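Local coordinates for Vv2_1132 (PDB 5Y9S), which probably regulates transcription as a tetrameric LysR-type regulator, with a helix-turn-helix domain for DNA and a domain expected to sense an effector, at residues D[56-60]-D[61-65]; D[17-20]-D[21-25]; D[289-292]-D[293-296]. All coordinates share one frame; numbering follows the deposited sequence.

Contact 1: residues D[56-60]-D[61-65]; sequences FDRTS and YPITL
Tyr-61 follows Ser-60 and sends its ring away from 56-60, but Ser-60 OG reaches past it to Pro-62 O. Pro-62 O accepts this hydroxyl, with Ser-60 OG at 2.6 Å and tilted 18° from the carbonyl plane. The hydroxyl lies between its own backbone N and carbonyl carbon (chi1 87°), which turns it toward Pro-62 and Thr-64. Ile-63 divides its branches: CG2 meets Asp-57 O at 3.4 Å and Phe-56 CB at 4.0 Å, while CD1 runs past the backbone of Arg-58. Thr-64 OG1 donates to Ser-60 OG over 2.8 Å, so the serine hydroxyl both gives and receives. Thr-64 N adds a weak bond to the same oxygen. Thr-64 O takes the Asp-57 N-H at 2.9 Å, the backbone bond of the antiparallel pair. Leu-65 lies side by side with Phe-56, its CD2 3.5 Å from CE1 of the ring. The reversal begins with a type I turn from Asp-57 to Ser-60 and continues through the cis peptide before Pro-62. Asp-57 OD2 accepts from Thr-59 N, an Asx turn, and also from Thr-59 OG1. This short beta hairpin is the wing of the winged helix-turn-helix domain of LysR-type regulators.

Contact 2: residues D[17-20]-D[21-25]; sequences FLSL and MELGN
Phe-17 and Met-21 meet one turn apart in a Met-aromatic contact. Met-21 SD lies 5.3 Å from the centroid of the Phe-17 ring, 49° off its normal, so the approach is oblique. The Met-21 chain is fully extended, with CG anti to the backbone N (chi1 178°), and this carries the sulfur back along the helix to the ring. The helix backbone supplies the hydrogen bonds. Met-21 N gives to Phe-17 O at 3.0 Å, and Glu-22 N to Leu-18 O at 3.0 Å. The next one, Leu-23 N to Ser-19 O, is weak at 3.3 Å, as Leu-23 leaves the helical path. Helix 11-22 ends here. It packs on helices 26-32 and 37-51, the two helices of the helix-turn-helix, and Asn-25 N-caps the first by taking the N-H of Ala-28 with OD1. Other side chains meet by van der Waals contact. Leu-23 CD1 lies 3.8 Å from Ser-19 OG, a hydroxyl with a weak bond to Ala-29 O. Leu-20 CD1 reaches round the turn to Asn-25 C at 4.0 Å. Glu-22 extends its chain along Ser-19, its OE2 3.7 Å from Ser-19 CA. The charged interaction is a long, weak ion pair of Glu-22 OE2 with Arg-163 of a neighbouring subunit.

Contact 3: residues D[289-292]-D[293-296]; sequences NHRA and AVDQ
Asp-295 N bonds to Arg-291 O at 2.9 Å, with an N-H...O angle of 165°, at the start of helix 292-300 in the LysR substrate-binding domain. This domain has the fold of the periplasmic binding proteins, and 292-300 is the last modelled helix of the chain. Arg-291 holds the N-cap position. A second backbone hydrogen bond follows: Gln-296 N gives to Ala-292 O at 2.8 Å and 168°.

Apolar and mixed packing comes next. The Arg-291 chain bends at chi3 (30°), which turns its guanidinium back to the first turn. There NH1 meets Val-294 CG2 at 3.6 Å, and NH2 lies 4.0 Å from Ala-293 CB. Both methyl groups approach the flat group obliquely. Arg-291 CB also touches Val-294 CG2, so the arginine meets this branch at both the root and the guanidinium end of its side chain. Gln-296 CG lies 3.2 Å from Ala-292 O, and the chain runs on extended from there.

The charged and polar ends find partners elsewhere in the chain. Arg-291 forms a salt bridge with Asp-152 and a hydrogen bond to Thr-100 O, which fixes the guanidinium beside strand 100-105. Asp-295 OD1 pairs with Arg-285, and Gln-296 OE1 accepts from His-127. Asn-289 gives its ND2 to His-149 and crosses Val-294 at about a right angle. Its OD1 is buried without a polar partner in the model, 3.8 Å from Val-294 CG2.

How the contacts relate
Contacts 1 and 2 belong to one DNA-binding domain, their centres 10 Å apart. They touch directly. Ile-63 N lies 3.2 Å from Gly-24 O, a probable hydrogen bond between the hairpin and the turn after helix 11-22. Phe-56 CZ meets Phe-17 CD1 at 3.4 Å, and Leu-65 CD1 meets Met-21 CE at 3.6 Å. The wing thus shares its apolar side with the helix of contact 2. Contact 3 stands apart in the substrate-binding domain. Its centre is 58 Å from that of contact 1 and 48 Å from that of contact 2. The nearest atoms of contacts 2 and 3 are about 36 Å apart.

Contact 1: residues D[56-60]-D[61-65]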
loop_
_atom_site.group_PDB
_atom_site.type_symbol
_atom_site.label_atom_id
_atom_site.label_comp_id
_atom_site.label_asym_id
_atom_site.label_seq_id
_atom_site.Cartn_x
_atom_site.Cartn_y
_atom_site.Cartn_z
ATOM N N PHE D 56 0.816 4.084 -22.834
ATOM C CA PHE D 56 -0.245 3.800 -23.788
ATOM C C PHE D 56 0.352 3.611 -25.165
ATOM O O PHE D 56 1.237 4.369 -25.586
ATOM C CB PHE D 56 -1.295 4.913 -23.789
ATOM C CG PHE D 56 -2.003 5.048 -22.467
ATOM C CD1 PHE D 56 -3.101 4.244 -22.168
ATOM C CD2 PHE D 56 -1.541 5.930 -21.509
ATOM C CE1 PHE D 56 -3.740 4.351 -20.925
ATOM C CE2 PHE D 56 -2.180 6.047 -20.279
ATOM C CZ PHE D 56 -3.280 5.259 -19.996
ATOM N N ASP D 57 -0.080 2.553 -25.827
ATOM C CA ASP D 57 0.103 2.430 -27.265
ATOM C C ASP D 57 -0.975 3.297 -27.901
ATOM O O ASP D 57 -2.148 2.919 -27.933
ATOM C CB ASP D 57 -0.019 0.977 -27.695
ATOM C CG ASP D 57 0.435 0.756 -29.110
ATOM O OD1 ASP D 57 1.048 -0.309 -29.352
ATOM O OD2 ASP D 57 0.196 1.650 -29.959
ATOM N N ARG D 58 -0.597 4.472 -28.399
ATOM C CA ARG D 58 -1.624 5.380 -28.893
ATOM C C ARG D 58 -2.023 5.108 -30.341
ATOM O O ARG D 58 -3.051 5.627 -30.795
ATOM C CB ARG D 58 -1.166 6.832 -28.691
ATOM C CG ARG D 58 -1.314 7.268 -27.210
ATOM C CD ARG D 58 -0.787 8.678 -26.937
ATOM N NE ARG D 58 0.618 8.825 -27.287
ATOM C CZ ARG D 58 1.143 9.910 -27.861
ATOM N NH1 ARG D 58 0.373 10.955 -28.168
ATOM N NH2 ARG D 58 2.451 9.953 -28.140
ATOM N N THR D 59 -1.275 4.283 -31.067
ATOM C CA THR D 59 -1.609 3.984 -32.451
ATOM C C THR D 59 -2.573 2.815 -32.594
ATOM O O THR D 59 -2.851 2.394 -33.721
ATOM C CB THR D 59 -0.339 3.716 -33.256
ATOM O OG1 THR D 59 0.215 2.464 -32.856
ATOM C CG2 THR D 59 0.677 4.800 -32.981
ATOM N N SER D 60 -3.094 2.289 -31.494
ATOM C CA SER D 60 -4.101 1.237 -31.531
ATOM C C SER D 60 -5.493 1.812 -31.246
ATOM O O SER D 60 -5.661 2.706 -30.411
ATOM C CB SER D 60 -3.767 0.124 -30.522
ATOM O OG SER D 60 -4.289 0.403 -29.229
ATOM N N TYR D 61 -6.491 1.274 -31.933
ATOM C CA TYR D 61 -7.866 1.764 -31.850
ATOM C C TYR D 61 -8.760 0.582 -31.499
ATOM O O TYR D 61 -8.897 -0.343 -32.326
ATOM C CB TYR D 61 -8.277 2.395 -33.179
ATOM C CG TYR D 61 -9.602 3.153 -33.192
ATOM C CD1 TYR D 61 -10.823 2.477 -33.179
ATOM C CD2 TYR D 61 -9.628 4.548 -33.266
ATOM C CE1 TYR D 61 -12.034 3.171 -33.212
ATOM C CE2 TYR D 61 -10.832 5.249 -33.298
ATOM C CZ TYR D 61 -12.029 4.556 -33.275
ATOM O OH TYR D 61 -13.221 5.245 -33.308
ATOM N N PRO D 62 -9.353 0.534 -30.293
ATOM C CA PRO D 62 -9.165 1.452 -29.152
ATOM C C PRO D 62 -7.731 1.477 -28.598
ATOM O O PRO D 62 -6.893 0.641 -28.943
ATOM C CB PRO D 62 -10.130 0.905 -28.080
ATOM C CG PRO D 62 -10.387 -0.522 -28.461
ATOM C CD PRO D 62 -10.332 -0.526 -29.991
ATOM N N ILE D 63 -7.455 2.444 -27.737
ATOM C CA ILE D 63 -6.110 2.622 -27.217
ATOM C C ILE D 63 -5.865 1.545 -26.177
ATOM O O ILE D 63 -6.729 1.272 -25.336
ATOM C CB ILE D 63 -5.938 4.037 -26.644
ATOM C CG1 ILE D 63 -6.132 5.042 -27.777
ATOM C CG2 ILE D 63 -4.571 4.209 -25.933
ATOM C CD1 ILE D 63 -5.397 6.314 -27.612
ATOM N N THR D 64 -4.707 0.896 -26.258
ATOM C CA THR D 64 -4.361 -0.182 -25.347
ATOM C C THR D 64 -3.170 0.255 -24.511
ATOM O O THR D 64 -2.517 1.267 -24.800
ATOM C CB THR D 64 -4.050 -1.472 -26.116
ATOM O OG1 THR D 64 -3.131 -1.180 -27.172
ATOM C CG2 THR D 64 -5.335 -2.050 -26.726
ATOM N N LEU D 65 -2.891 -0.516 -23.463
ATOM C CA LEU D 65 -1.701 -0.282 -22.658
ATOM C C LEU D 65 -0.495 -0.958 -23.304
ATOM O O LEU D 65 -0.633 -1.972 -23.994
ATOM C CB LEU D 65 -1.904 -0.808 -21.243
ATOM C CG LEU D 65 -3.106 -0.306 -20.442
ATOM C CD1 LEU D 65 -3.265 -1.225 -19.270
ATOM C CD2 LEU D 65 -2.886 1.133 -19.973
#

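Contact 2: residues D[17-20]-D[21-25]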
loop_
_atom_site.group_PDB
_atom_site.type_symbol
_atom_site.label_atom_id
_atom_site.label_comp_id
_atom_site.label_asym_id
_atom_site.label_seq_id
_atom_site.Cartn_x
_atom_site.Cartn_y
_atom_site.Cartn_z
ATOM N N PHE D 17 -4.769 8.274 -15.644
ATOM C CA PHE D 17 -4.330 7.018 -16.231
ATOM C C PHE D 17 -5.453 5.980 -16.212
ATOM O O PHE D 17 -5.804 5.418 -17.254
ATOM C CB PHE D 17 -3.092 6.507 -15.503
ATOM C CG PHE D 17 -2.772 5.084 -15.827
ATOM C CD1 PHE D 17 -1.998 4.762 -16.933
ATOM C CD2 PHE D 17 -3.260 4.052 -15.028
ATOM C CE1 PHE D 17 -1.711 3.437 -17.239
ATOM C CE2 PHE D 17 -2.993 2.727 -15.340
ATOM C CZ PHE D 17 -2.205 2.421 -16.446
ATOM N N LEU D 18 -6.005 5.687 -15.027
ATOM C CA LEU D 18 -7.097 4.716 -14.930
ATOM C C LEU D 18 -8.230 5.061 -15.898
ATOM O O LEU D 18 -8.722 4.201 -16.646
ATOM C CB LEU D 18 -7.629 4.678 -13.503
ATOM C CG LEU D 18 -6.673 4.160 -12.409
ATOM C CD1 LEU D 18 -7.426 3.658 -11.201
ATOM C CD2 LEU D 18 -5.787 3.054 -12.911
ATOM N N SER D 19 -8.631 6.336 -15.920
ATOM C CA SER D 19 -9.780 6.731 -16.735
ATOM C C SER D 19 -9.528 6.495 -18.220
ATOM O O SER D 19 -10.440 6.083 -18.940
ATOM C CB SER D 19 -10.156 8.192 -16.484
ATOM O OG SER D 19 -10.915 8.683 -17.574
ATOM N N LEU D 20 -8.305 6.737 -18.705
ATOM C CA LEU D 20 -8.076 6.469 -20.124
ATOM C C LEU D 20 -7.882 4.983 -20.388
ATOM O O LEU D 20 -8.150 4.522 -21.495
ATOM C CB LEU D 20 -6.877 7.287 -20.658
ATOM C CG LEU D 20 -6.139 6.779 -21.907
ATOM C CD1 LEU D 20 -7.038 6.799 -23.116
ATOM C CD2 LEU D 20 -4.927 7.642 -22.175
ATOM N N MET D 21 -7.463 4.206 -19.389
ATOM C CA MET D 21 -7.372 2.761 -19.593
ATOM C C MET D 21 -8.748 2.133 -19.776
ATOM O O MET D 21 -8.907 1.218 -20.591
ATOM C CB MET D 21 -6.643 2.110 -18.424
ATOM C CG MET D 21 -6.527 0.586 -18.518
ATOM S SD MET D 21 -6.000 -0.181 -16.941
ATOM C CE MET D 21 -6.152 -1.949 -17.326
ATOM N N GLU D 22 -9.755 2.605 -19.030
ATOM C CA GLU D 22 -11.092 2.033 -19.144
ATOM C C GLU D 22 -11.793 2.492 -20.423
ATOM O O GLU D 22 -11.982 1.689 -21.345
ATOM C CB GLU D 22 -11.937 2.356 -17.914
ATOM C CG GLU D 22 -11.887 3.768 -17.363
ATOM C CD GLU D 22 -12.960 4.013 -16.286
ATOM O OE1 GLU D 22 -13.992 3.301 -16.278
ATOM O OE2 GLU D 22 -12.763 4.917 -15.442
ATOM N N LEU D 23 -12.214 3.755 -20.490
ATOM C CA LEU D 23 -12.702 4.290 -21.755
ATOM C C LEU D 23 -11.625 4.128 -22.806
ATOM O O LEU D 23 -10.435 4.166 -22.510
ATOM C CB LEU D 23 -13.065 5.756 -21.605
ATOM C CG LEU D 23 -13.645 5.965 -20.222
ATOM C CD1 LEU D 23 -13.638 7.417 -19.823
ATOM C CD2 LEU D 23 -15.047 5.433 -20.266
ATOM N N GLY D 24 -12.023 3.921 -24.037
ATOM C CA GLY D 24 -10.932 3.640 -24.946
ATOM C C GLY D 24 -10.235 4.841 -25.557
ATOM O O GLY D 24 -9.385 4.650 -26.436
ATOM N N ASN D 25 -10.557 6.067 -25.145
ATOM C CA ASN D 25 -10.171 7.197 -25.971
ATOM C C ASN D 25 -10.015 8.461 -25.136
ATOM O O ASN D 25 -10.552 8.584 -24.028
ATOM C CB ASN D 25 -11.185 7.417 -27.112
ATOM C CG ASN D 25 -12.422 8.153 -26.656
ATOM O OD1 ASN D 25 -12.485 9.377 -26.719
ATOM N ND2 ASN D 25 -13.414 7.410 -26.184
#

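Contact 3: residues D[289-292]-D[293-296]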
loop_
_atom_site.group_PDB
_atom_site.type_symbol
_atom_site.label_atom_id
_atom_site.label_comp_id
_atom_site.label_asym_id
_atom_site.label_seq_id
_atom_site.Cartn_x
_atom_site.Cartn_y
_atom_site.Cartn_z
ATOM N N ASN D 289 -24.973 15.623 24.824
ATOM C CA ASN D 289 -25.328 16.247 23.548
ATOM C C ASN D 289 -26.638 16.995 23.742
ATOM O O ASN D 289 -27.700 16.373 23.875
ATOM C CB ASN D 289 -25.450 15.205 22.435
ATOM C CG ASN D 289 -25.748 15.821 21.072
ATOM O OD1 ASN D 289 -26.876 16.232 20.784
ATOM N ND2 ASN D 289 -24.739 15.854 20.215
ATOM N N HIS D 290 -26.566 18.319 23.759
ATOM C CA HIS D 290 -27.739 19.169 23.936
ATOM C C HIS D 290 -27.859 20.087 22.724
ATOM O O HIS D 290 -27.546 21.276 22.792
ATOM C CB HIS D 290 -27.648 19.964 25.258
ATOM C CG HIS D 290 -27.274 19.125 26.442
ATOM N ND1 HIS D 290 -25.969 18.965 26.859
ATOM C CD2 HIS D 290 -28.031 18.376 27.281
ATOM C CE1 HIS D 290 -25.941 18.167 27.912
ATOM N NE2 HIS D 290 -27.179 17.794 28.186
ATOM N N ARG D 291 -28.295 19.527 21.604
ATOM C CA ARG D 291 -28.687 20.315 20.449
ATOM C C ARG D 291 -30.208 20.379 20.425
ATOM O O ARG D 291 -30.880 19.364 20.640
ATOM C CB ARG D 291 -28.141 19.713 19.151
ATOM C CG ARG D 291 -26.642 19.352 19.203
ATOM C CD ARG D 291 -26.101 18.887 17.845
ATOM N NE ARG D 291 -26.835 19.537 16.769
ATOM C CZ ARG D 291 -27.371 18.917 15.726
ATOM N NH1 ARG D 291 -27.241 17.598 15.568
ATOM N NH2 ARG D 291 -28.036 19.630 14.834
ATOM N N ALA D 292 -30.748 21.571 20.184
ATOM C CA ALA D 292 -32.198 21.719 20.226
ATOM C C ALA D 292 -32.881 20.920 19.121
ATOM O O ALA D 292 -34.015 20.455 19.304
ATOM C CB ALA D 292 -32.586 23.192 20.144
ATOM N N ALA D 293 -32.215 20.747 17.976
ATOM C CA ALA D 293 -32.782 19.895 16.941
ATOM C C ALA D 293 -32.901 18.457 17.435
ATOM O O ALA D 293 -33.922 17.796 17.213
ATOM C CB ALA D 293 -31.935 19.975 15.670
ATOM N N VAL D 294 -31.883 17.968 18.140
ATOM C CA VAL D 294 -31.944 16.609 18.658
ATOM C C VAL D 294 -33.019 16.492 19.737
ATOM O O VAL D 294 -33.796 15.530 19.756
ATOM C CB VAL D 294 -30.562 16.177 19.172
ATOM C CG1 VAL D 294 -30.611 14.750 19.679
ATOM C CG2 VAL D 294 -29.557 16.311 18.070
ATOM N N ASP D 295 -33.102 17.475 20.634
ATOM C CA ASP D 295 -34.138 17.436 21.662
ATOM C C ASP D 295 -35.530 17.497 21.042
ATOM O O ASP D 295 -36.404 16.691 21.383
ATOM C CB ASP D 295 -33.934 18.568 22.666
ATOM C CG ASP D 295 -33.225 18.098 23.925
ATOM O OD1 ASP D 295 -33.758 17.175 24.594
ATOM O OD2 ASP D 295 -32.131 18.635 24.226
ATOM N N GLN D 296 -35.753 18.425 20.109
ATOM C CA GLN D 296 -37.071 18.495 19.481
ATOM C C GLN D 296 -37.456 17.147 18.890
ATOM O O GLN D 296 -38.606 16.710 19.013
ATOM C CB GLN D 296 -37.101 19.574 18.402
ATOM C CG GLN D 296 -37.118 20.998 18.923
ATOM C CD GLN D 296 -36.991 22.012 17.799
ATOM O OE1 GLN D 296 -36.699 21.654 16.660
ATOM N NE2 GLN D 296 -37.212 23.281 18.116
#